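Local atomic coordinates of amino acid ABC transporter, periplasmic amino acid-binding protein, putative (PDB entry 4I62), a protein that binds L-arginine and probably delivers it to an amino acid ABC transporter as its extracellular substrate-binding component. Residues A[73-78]-A[104-109]. Sequence-based numbering, arbitrary orientation.
With ARG (arginine), chain B.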
loop_
_atom_site.group_PDB
_atom_site.type_symbol
_atom_site.label_atom_id
_atom_site.label_comp_id
_atom_site.label_asym_id
_atom_site.label_seq_id
_atom_site.Cartn_x
_atom_site.Cartn_y
_atom_site.Cartn_z
ATOM N N LYS A 73 -15.497 1.827 2.889
ATOM C CA LYS A 73 -16.808 2.249 3.394
ATOM C C LYS A 73 -17.761 2.592 2.248
ATOM O O LYS A 73 -18.954 2.253 2.295
ATOM C CB LYS A 73 -16.649 3.487 4.290
ATOM C CG LYS A 73 -16.046 3.228 5.656
ATOM C CD LYS A 73 -15.858 4.585 6.402
ATOM C CE LYS A 73 -15.184 4.444 7.751
ATOM N NZ LYS A 73 -14.943 5.810 8.291
ATOM N N ALA A 74 -17.251 3.270 1.231
ATOM C CA ALA A 74 -18.087 3.632 0.095
ATOM C C ALA A 74 -18.571 2.393 -0.654
ATOM O O ALA A 74 -19.722 2.327 -1.093
ATOM C CB ALA A 74 -17.356 4.623 -0.839
ATOM N N ILE A 75 -17.691 1.398 -0.826
ATOM C CA ILE A 75 -18.091 0.162 -1.482
ATOM C C ILE A 75 -19.144 -0.576 -0.657
ATOM O O ILE A 75 -20.118 -1.068 -1.192
ATOM C CB ILE A 75 -16.841 -0.725 -1.775
ATOM C CG1 ILE A 75 -15.893 -0.011 -2.727
ATOM C CG2 ILE A 75 -17.274 -2.099 -2.274
ATOM C CD1 ILE A 75 -14.511 -0.654 -2.793
ATOM N N ALA A 76 -18.933 -0.671 0.653
ATOM C CA ALA A 76 -19.890 -1.361 1.512
ATOM C C ALA A 76 -21.250 -0.659 1.451
ATOM O O ALA A 76 -22.272 -1.324 1.371
ATOM C CB ALA A 76 -19.376 -1.429 2.943
ATOM N N THR A 77 -21.267 0.677 1.458
ATOM C CA THR A 77 -22.512 1.454 1.357
ATOM C C THR A 77 -23.205 1.147 0.018
ATOM O O THR A 77 -24.434 0.935 -0.032
ATOM C CB THR A 77 -22.215 2.978 1.446
ATOM O OG1 THR A 77 -21.725 3.284 2.759
ATOM C CG2 THR A 77 -23.471 3.797 1.169
ATOM N N GLU A 78 -22.439 1.111 -1.076
ATOM C CA GLU A 78 -22.970 0.764 -2.404
ATOM C C GLU A 78 -23.646 -0.606 -2.409
ATOM O O GLU A 78 -24.711 -0.766 -3.015
ATOM C CB GLU A 78 -21.860 0.825 -3.470
ATOM C CG GLU A 78 -22.286 0.353 -4.864
ATOM C CD GLU A 78 -23.376 1.212 -5.461
ATOM O OE1 GLU A 78 -23.382 2.440 -5.203
ATOM O OE2 GLU A 78 -24.233 0.663 -6.199
ATOM N N LEU A 104 -12.377 -8.721 -0.379
ATOM C CA LEU A 104 -11.585 -7.764 -1.162
ATOM C C LEU A 104 -10.272 -7.545 -0.443
ATOM O O LEU A 104 -10.237 -7.604 0.785
ATOM C CB LEU A 104 -12.280 -6.389 -1.278
ATOM C CG LEU A 104 -13.635 -6.369 -1.954
ATOM C CD1 LEU A 104 -14.224 -4.961 -1.875
ATOM C CD2 LEU A 104 -13.541 -6.852 -3.419
ATOM N N ALA A 105 -9.241 -7.228 -1.217
ATOM C CA ALA A 105 -8.031 -6.618 -0.667
ATOM C C ALA A 105 -8.039 -5.164 -1.104
ATOM O O ALA A 105 -8.003 -4.884 -2.309
ATOM C CB ALA A 105 -6.774 -7.304 -1.175
ATOM N N ILE A 106 -8.090 -4.263 -0.126
ATOM C CA ILE A 106 -7.976 -2.826 -0.387
ATOM C C ILE A 106 -6.834 -2.371 0.529
ATOM O O ILE A 106 -7.043 -2.111 1.720
ATOM C CB ILE A 106 -9.278 -2.029 -0.110
ATOM C CG1 ILE A 106 -10.480 -2.703 -0.784
ATOM C CG2 ILE A 106 -9.085 -0.604 -0.622
ATOM C CD1 ILE A 106 -11.815 -1.985 -0.511
ATOM N N SER A 107 -5.620 -2.341 -0.031
ATOM C CA SER A 107 -4.450 -2.274 0.822
ATOM C C SER A 107 -3.260 -1.712 0.048
ATOM O O SER A 107 -2.118 -2.196 0.206
ATOM C CB SER A 107 -4.125 -3.659 1.399
ATOM O OG SER A 107 -3.200 -3.616 2.494
ATOM N N GLY A 108 -3.518 -0.729 -0.811
ATOM C CA GLY A 108 -2.453 -0.185 -1.645
ATOM C C GLY A 108 -1.853 -1.241 -2.563
ATOM O O GLY A 108 -0.649 -1.234 -2.808
ATOM N N VAL A 109 -2.696 -2.118 -3.098
ATOM C CA VAL A 109 -2.236 -3.267 -3.884
ATOM C C VAL A 109 -1.962 -2.899 -5.341
ATOM O O VAL A 109 -2.889 -2.445 -6.057
ATOM C CB VAL A 109 -3.264 -4.425 -3.848
ATOM C CG1 VAL A 109 -2.793 -5.603 -4.675
ATOM C CG2 VAL A 109 -3.559 -4.849 -2.438
HETATM N N ARG B . 2.003 -1.505 -3.713
HETATM C CA ARG B . 2.847 -2.597 -3.161
HETATM C C ARG B . 2.326 -3.970 -3.578
HETATM O O ARG B . 1.146 -4.082 -3.972
HETATM C CB ARG B . 3.003 -2.461 -1.658
HETATM C CG ARG B . 1.669 -2.407 -0.910
HETATM C CD ARG B . 1.850 -2.561 0.586
HETATM N NE ARG B . 0.624 -2.202 1.273
HETATM C CZ ARG B . 0.440 -2.257 2.576
HETATM N NH1 ARG B . -0.736 -1.914 3.093
HETATM N NH2 ARG B . 1.427 -2.666 3.371
HETATM O OXT ARG B . 3.127 -4.954 -3.451
#
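Ile75 and Ile106 both set CG1 beside the backbone N (chi1 -62° and -49°) and extend the chain beyond it, which sends each CD1 toward the other segment. The two side chains meet tip to tip, with 3.8 Å between CD1 of Ile75 and CD1 of Ile106. The contact joins helix 67-79 to the short strand 104-105 and the loop after it, in one lobe of a type II periplasmic binding protein fold. The other branch of Ile75 faces Leu104, and its CG2 lies 4.2 Å from CD1 of Leu104. Ile75 thus spans two residues of the second segment, one with each arm. No hydrogen bond crosses between the segments, and the helix stands well back, with the CA atoms of Ile75 and Leu104 10.3 Å apart. All three side chains are buried. Leu41 of the central strand 40-45 touches both Ile75 and Leu104, while Val229 of strand 226-232 packs on Leu104 and Ile106.

Past Ile106 the chain turns from the hydrophobic core to the arginine pocket. Ser107 turns OG away from its own N (chi1 -166°), which helps place the hydroxyl by the guanidinium group. ARG NH1 donates to Ser107 OG at 3.1 Å. The same NH1 also donates to Ser107 O, which takes a shorter bond of 2.9 Å from ARG NE. Two N-H groups of the ligand therefore share one carbonyl oxygen. Asn46 N is also hydrogen-bonded to Ser107 OG, a second hold on the hydroxyl. Gly108 gives its carbonyl to the alpha-amino end of the ligand: ARG N donates to Gly108 O at 2.8 Å, while Gly108 N is hydrogen-bonded to Asp68 OD2.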